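Local coordinates for agenet domain-containing protein (Arabidopsis thaliana, PDB 6IE4), which binds a histone H3 tail peptide with a methylated side chain through its tandem Agenet domains, and so probably reads histone methylation in chromatin, at residues V54-L59 with L69-D74; W33-V38 with D101-D106. All coordinates share one frame; numbering follows the deposited sequence.

Contact 1 (V54-L59 with L69-D74); sequences VEYTTL and LKEVVD
Val54 and Glu71 form an antiparallel hydrogen-bonded pair, with Val54 N to Glu71 O at 2.8 Å and Glu71 N to Val54 O at 3.0 Å. Beside them Glu55 and Lys70 make a non-hydrogen-bonded pair, and Tyr56 N then binds Leu69 O at 2.9 Å. The chain turns a corner at Thr57 and Thr58, yet Leu59 O accepts a nearly straight hydrogen bond from Leu69 N (3.1 Å, 175° at the hydrogen), the donor lying above the Leu59 carbonyl plane. Leu69 CG stands anti to its backbone N (chi1 177°), which sets the side chain alongside the Tyr56 ring, with CD2 over one face, 4.1 Å from the centroid, as a CH-pi contact. Glu71 CB meets the edge of the same ring, and the extended Glu71 chain carries OE2 to a weak hydrogen bond from Tyr56 OH (3.2 Å). On the other face of the sheet Glu55 and Lys70 run side by side, but Glu55 OE1 and Lys70 NZ stay 4.2 Å apart, short of a salt bridge. Tyr56, Leu59 and Leu69 also pack on basic side-chain parts of the bound peptide; with the Glu71 carboxylate nearby, this suits a positively charged ligand.

Contact 2 (W33-V38 with D101-D106); sequences WYMGKV and DAFYND
Tyr34 and the turn at Asn105 and Asp106 meet in a side-chain-to-backbone contact that bridges strands 32-40 and 99-104 of the tandem Agenet module. Agenet domains belong to the SH3 clan of small, strongly curved beta-barrel folds; here strand 32-40 lies in the first domain and strand 99-104 presumably in the second. The two strands do not pair directly. Strand 107-117 pairs antiparallel with both, and Trp33 of strand 32-40 shares backbone hydrogen bonding with Trp108. Even the closest CA atoms, those of Tyr34 and Asp106, are 7.6 Å apart, and the long side chains span the gap.

The Tyr34 ring leaves its strand with CG anti to the carbonyl carbon (chi1 -85°), and its far end reaches the turn. There Tyr34 OH donates to Asn105 O at 2.7 Å, approaching from 48° above the carbonyl plane, while the carbonyl oxygen itself lies near the plane of the phenol ring. Trp109 NE1 bonds to the same hydroxyl, so it is gripped by two bonds. Asn105 and Asp106 both have positive phi, in the left-handed helical region, and turn the chain from strand 99-104 into the antiparallel strand 107-117. Their side chains serve the ligand: Asn105 ND2 hydrogen-bonds to the peptide backbone, and Asp106 OD2 forms a salt bridge with a basic side chain of the peptide. Tyr104, just before the turn, packs on the peptide's modified side chain.

A smaller apolar contact completes the bridge. Phe103 sets its ring edge-to-face with Trp108, on which Met35 also packs. The bent end of Met35 reaches Phe103 at the ring edge, Met35 CE lying near the ring plane and 3.9 Å from Phe103 CE1.

How the contacts relate
Strand 32-40 pairs with strand 51-56, so contacts 1 and 2 share one curved sheet, their centres about 11 Å apart. Along the chain, contact 1 is nested inside the loop closed by contact 2. Glu55 N to Lys37 O, 2.8 Å, is a probable backbone hydrogen bond between them. The corner at Thr57 and Thr58 makes a second joint: Thr58 OG1 lies 2.7 Å from Asp106 O, a probable hydrogen bond, and Thr58 CG2 packs on Met35 CE at 3.4 Å. Both contacts also border the bound peptide, whose polar grip here comes mainly from side chains of the 101-106 turn.

Contact 1 (V54-L59 with L69-D74)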
loop_
_atom_site.group_PDB
_atom_site.type_symbol
_atom_site.label_atom_id
_atom_site.label_comp_id
_atom_site.label_asym_id
_atom_site.label_seq_id
_atom_site.Cartn_x
_atom_site.Cartn_y
_atom_site.Cartn_z
ATOM N N VAL A 54 -13.412 7.546 -0.819
ATOM C CA VAL A 54 -12.101 7.851 -1.365
ATOM C C VAL A 54 -12.120 7.560 -2.867
ATOM O O VAL A 54 -13.037 6.934 -3.397
ATOM C CB VAL A 54 -10.979 7.046 -0.665
ATOM C CG1 VAL A 54 -10.767 7.517 0.780
ATOM C CG2 VAL A 54 -11.295 5.551 -0.676
ATOM N N GLU A 55 -11.053 7.965 -3.536
ATOM C CA GLU A 55 -10.851 7.661 -4.941
ATOM C C GLU A 55 -9.436 7.132 -5.057
ATOM O O GLU A 55 -8.482 7.820 -4.690
ATOM C CB GLU A 55 -11.069 8.903 -5.810
ATOM C CG GLU A 55 -10.367 8.922 -7.161
ATOM C CD GLU A 55 -10.861 10.071 -8.044
ATOM O OE1 GLU A 55 -12.080 10.351 -8.046
ATOM O OE2 GLU A 55 -10.023 10.728 -8.701
ATOM N N TYR A 56 -9.316 5.888 -5.502
ATOM C CA TYR A 56 -8.020 5.250 -5.650
ATOM C C TYR A 56 -7.250 5.933 -6.762
ATOM O O TYR A 56 -7.827 6.333 -7.777
ATOM C CB TYR A 56 -8.185 3.764 -5.957
ATOM C CG TYR A 56 -8.792 2.938 -4.849
ATOM C CD1 TYR A 56 -10.121 3.103 -4.476
ATOM C CD2 TYR A 56 -8.063 1.933 -4.231
ATOM C CE1 TYR A 56 -10.689 2.332 -3.481
ATOM C CE2 TYR A 56 -8.619 1.151 -3.239
ATOM C CZ TYR A 56 -9.931 1.361 -2.865
ATOM O OH TYR A 56 -10.501 0.588 -1.882
ATOM N N THR A 57 -5.953 6.131 -6.550
ATOM C CA THR A 57 -5.173 6.711 -7.630
ATOM C C THR A 57 -4.732 5.694 -8.674
ATOM O O THR A 57 -4.467 6.097 -9.806
ATOM C CB THR A 57 -3.969 7.483 -7.088
ATOM O OG1 THR A 57 -3.077 6.581 -6.439
ATOM C CG2 THR A 57 -4.435 8.537 -6.088
ATOM N N THR A 58 -4.664 4.394 -8.356
ATOM C CA THR A 58 -4.202 3.422 -9.354
ATOM C C THR A 58 -5.189 2.323 -9.728
ATOM O O THR A 58 -4.865 1.525 -10.599
ATOM C CB THR A 58 -2.894 2.745 -8.907
ATOM O OG1 THR A 58 -3.187 1.711 -7.967
ATOM C CG2 THR A 58 -1.950 3.760 -8.283
ATOM N N LEU A 59 -6.321 2.189 -9.059
ATOM C CA LEU A 59 -7.353 1.249 -9.480
ATOM C C LEU A 59 -8.485 1.972 -10.212
ATOM O O LEU A 59 -8.665 3.184 -10.091
ATOM C CB LEU A 59 -7.899 0.477 -8.273
ATOM C CG LEU A 59 -6.836 -0.297 -7.484
ATOM C CD1 LEU A 59 -7.432 -0.915 -6.226
ATOM C CD2 LEU A 59 -6.127 -1.364 -8.359
ATOM N N LEU A 69 -11.517 4.267 -9.550
ATOM C CA LEU A 69 -12.327 3.586 -8.560
ATOM C C LEU A 69 -12.574 4.495 -7.360
ATOM O O LEU A 69 -11.716 5.282 -6.942
ATOM C CB LEU A 69 -11.639 2.294 -8.107
ATOM C CG LEU A 69 -12.328 1.468 -7.008
ATOM C CD1 LEU A 69 -13.775 1.175 -7.359
ATOM C CD2 LEU A 69 -11.579 0.172 -6.716
ATOM N N LYS A 70 -13.761 4.350 -6.793
ATOM C CA LYS A 70 -14.251 5.183 -5.716
ATOM C C LYS A 70 -14.960 4.234 -4.779
ATOM O O LYS A 70 -15.498 3.219 -5.211
ATOM C CB LYS A 70 -15.223 6.281 -6.163
ATOM C CG LYS A 70 -14.607 7.489 -6.846
ATOM C CD LYS A 70 -15.708 8.368 -7.451
ATOM C CE LYS A 70 -15.118 9.562 -8.197
ATOM N NZ LYS A 70 -16.156 10.321 -8.950
ATOM N N GLU A 71 -14.939 4.555 -3.494
ATOM C CA GLU A 71 -15.385 3.575 -2.520
ATOM C C GLU A 71 -15.575 4.237 -1.166
ATOM O O GLU A 71 -14.824 5.143 -0.797
ATOM C CB GLU A 71 -14.379 2.426 -2.417
ATOM C CG GLU A 71 -14.977 1.206 -1.785
ATOM C CD GLU A 71 -14.207 -0.044 -2.121
ATOM O OE1 GLU A 71 -14.376 -0.544 -3.258
ATOM O OE2 GLU A 71 -13.439 -0.528 -1.262
ATOM N N VAL A 72 -16.619 3.817 -0.466
ATOM C CA VAL A 72 -16.842 4.235 0.912
ATOM C C VAL A 72 -16.148 3.232 1.827
ATOM O O VAL A 72 -16.345 2.018 1.700
ATOM C CB VAL A 72 -18.344 4.331 1.227
ATOM C CG1 VAL A 72 -18.539 4.577 2.686
ATOM C CG2 VAL A 72 -19.012 5.421 0.383
ATOM N N VAL A 73 -15.326 3.732 2.740
ATOM C CA VAL A 73 -14.607 2.892 3.688
ATOM C C VAL A 73 -14.786 3.475 5.085
ATOM O O VAL A 73 -15.286 4.585 5.261
ATOM C CB VAL A 73 -13.103 2.771 3.345
ATOM C CG1 VAL A 73 -12.893 1.914 2.110
ATOM C CG2 VAL A 73 -12.487 4.144 3.140
ATOM N N ASP A 74 -14.329 2.720 6.078
ATOM C CA ASP A 74 -14.220 3.226 7.435
ATOM C C ASP A 74 -12.958 4.070 7.550
ATOM O O ASP A 74 -11.960 3.811 6.873
ATOM C CB ASP A 74 -14.177 2.057 8.421
ATOM C CG ASP A 74 -15.479 1.277 8.454
ATOM O OD1 ASP A 74 -16.538 1.917 8.602
ATOM O OD2 ASP A 74 -15.447 0.033 8.297
#

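Contact 2 (W33-V38 with D101-D106)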
loop_
_atom_site.group_PDB
_atom_site.type_symbol
_atom_site.label_atom_id
_atom_site.label_comp_id
_atom_site.label_asym_id
_atom_site.label_seq_id
_atom_site.Cartn_x
_atom_site.Cartn_y
_atom_site.Cartn_z
ATOM N N TRP A 33 -1.668 -1.789 0.956
ATOM C CA TRP A 33 -1.990 -0.386 1.149
ATOM C C TRP A 33 -1.957 0.247 -0.235
ATOM O O TRP A 33 -0.890 0.346 -0.848
ATOM C CB TRP A 33 -0.993 0.317 2.079
ATOM C CG TRP A 33 -1.143 0.047 3.572
ATOM C CD1 TRP A 33 -0.350 -0.757 4.350
ATOM C CD2 TRP A 33 -2.142 0.582 4.446
ATOM N NE1 TRP A 33 -0.785 -0.741 5.651
ATOM C CE2 TRP A 33 -1.883 0.077 5.739
ATOM C CE3 TRP A 33 -3.229 1.439 4.266
ATOM C CZ2 TRP A 33 -2.680 0.399 6.843
ATOM C CZ3 TRP A 33 -4.021 1.766 5.378
ATOM C CH2 TRP A 33 -3.742 1.238 6.640
ATOM N N TYR A 34 -3.113 0.654 -0.745
ATOM C CA TYR A 34 -3.199 1.271 -2.061
ATOM C C TYR A 34 -3.403 2.775 -1.901
ATOM O O TYR A 34 -4.109 3.231 -0.996
ATOM C CB TYR A 34 -4.348 0.684 -2.881
ATOM C CG TYR A 34 -3.984 -0.569 -3.627
ATOM C CD1 TYR A 34 -3.782 -1.755 -2.950
ATOM C CD2 TYR A 34 -3.805 -0.557 -5.015
ATOM C CE1 TYR A 34 -3.432 -2.905 -3.628
ATOM C CE2 TYR A 34 -3.455 -1.699 -5.705
ATOM C CZ TYR A 34 -3.269 -2.877 -5.008
ATOM O OH TYR A 34 -2.911 -4.035 -5.674
ATOM N N MET A 35 -2.865 3.539 -2.839
ATOM C CA MET A 35 -2.794 4.990 -2.711
ATOM C C MET A 35 -4.081 5.609 -3.232
ATOM O O MET A 35 -4.675 5.111 -4.197
ATOM C CB MET A 35 -1.615 5.544 -3.509
ATOM C CG MET A 35 -0.253 5.007 -3.119
ATOM S SD MET A 35 0.978 5.342 -4.411
ATOM C CE MET A 35 0.277 4.443 -5.784
ATOM N N GLY A 36 -4.544 6.654 -2.552
ATOM C CA GLY A 36 -5.729 7.353 -2.989
ATOM C C GLY A 36 -5.895 8.726 -2.371
ATOM O O GLY A 36 -4.949 9.330 -1.856
ATOM N N LYS A 37 -7.146 9.181 -2.364
ATOM C CA LYS A 37 -7.499 10.539 -1.979
ATOM C C LYS A 37 -8.901 10.530 -1.396
ATOM O O LYS A 37 -9.776 9.790 -1.857
ATOM C CB LYS A 37 -7.504 11.518 -3.163
ATOM C CG LYS A 37 -6.187 12.200 -3.500
ATOM C CD LYS A 37 -6.113 12.523 -5.014
ATOM C CE LYS A 37 -7.515 12.804 -5.594
ATOM N NZ LYS A 37 -7.526 13.847 -6.662
ATOM N N VAL A 38 -9.133 11.416 -0.444
ATOM C CA VAL A 38 -10.435 11.523 0.189
ATOM C C VAL A 38 -11.289 12.412 -0.704
ATOM O O VAL A 38 -10.787 13.374 -1.293
ATOM C CB VAL A 38 -10.330 12.091 1.614
ATOM C CG1 VAL A 38 -11.703 12.113 2.269
ATOM C CG2 VAL A 38 -9.378 11.264 2.459
ATOM N N ASP A 101 7.579 -3.339 1.923
ATOM C CA ASP A 101 6.388 -3.305 1.101
ATOM C C ASP A 101 6.923 -3.335 -0.311
ATOM O O ASP A 101 7.859 -2.595 -0.626
ATOM C CB ASP A 101 5.527 -2.048 1.300
ATOM C CG ASP A 101 4.733 -2.051 2.585
ATOM O OD1 ASP A 101 4.508 -3.124 3.192
ATOM O OD2 ASP A 101 4.297 -0.949 2.962
ATOM N N ALA A 102 6.401 -4.230 -1.126
ATOM C CA ALA A 102 6.747 -4.244 -2.533
ATOM C C ALA A 102 5.612 -3.609 -3.316
ATOM O O ALA A 102 4.447 -3.735 -2.937
ATOM C CB ALA A 102 7.011 -5.674 -3.015
ATOM N N PHE A 103 5.961 -2.937 -4.423
ATOM C CA PHE A 103 4.966 -2.356 -5.318
ATOM C C PHE A 103 4.570 -3.410 -6.341
ATOM O O PHE A 103 5.344 -3.731 -7.246
ATOM C CB PHE A 103 5.496 -1.113 -6.024
ATOM C CG PHE A 103 4.408 -0.213 -6.577
ATOM C CD1 PHE A 103 3.508 0.428 -5.729
ATOM C CD2 PHE A 103 4.244 -0.058 -7.945
ATOM C CE1 PHE A 103 2.516 1.246 -6.226
ATOM C CE2 PHE A 103 3.254 0.752 -8.448
ATOM C CZ PHE A 103 2.385 1.404 -7.586
ATOM N N TYR A 104 3.346 -3.907 -6.227
ATOM C CA TYR A 104 2.874 -5.053 -6.983
ATOM C C TYR A 104 1.371 -4.883 -7.198
ATOM O O TYR A 104 0.659 -4.444 -6.290
ATOM C CB TYR A 104 3.194 -6.344 -6.223
ATOM C CG TYR A 104 2.886 -7.626 -6.961
ATOM C CD1 TYR A 104 3.833 -8.217 -7.774
ATOM C CD2 TYR A 104 1.656 -8.245 -6.835
ATOM C CE1 TYR A 104 3.561 -9.388 -8.449
ATOM C CE2 TYR A 104 1.374 -9.425 -7.511
ATOM C CZ TYR A 104 2.335 -9.989 -8.313
ATOM O OH TYR A 104 2.091 -11.160 -8.992
ATOM N N ASN A 105 0.899 -5.243 -8.397
ATOM C CA ASN A 105 -0.448 -4.930 -8.867
ATOM C C ASN A 105 -0.811 -3.489 -8.531
ATOM O O ASN A 105 -1.934 -3.216 -8.085
ATOM C CB ASN A 105 -1.495 -5.862 -8.255
ATOM C CG ASN A 105 -1.227 -7.292 -8.553
ATOM O OD1 ASN A 105 -0.432 -7.597 -9.416
ATOM N ND2 ASN A 105 -1.920 -8.185 -7.874
ATOM N N ASP A 106 0.150 -2.581 -8.705
ATOM C CA ASP A 106 -0.056 -1.140 -8.542
ATOM C C ASP A 106 -0.500 -0.766 -7.136
ATOM O O ASP A 106 -1.329 0.119 -6.945
ATOM C CB ASP A 106 -1.044 -0.615 -9.580
ATOM C CG ASP A 106 -0.582 -0.885 -10.981
ATOM O OD1 ASP A 106 0.423 -0.237 -11.381
ATOM O OD2 ASP A 106 -1.194 -1.754 -11.650
#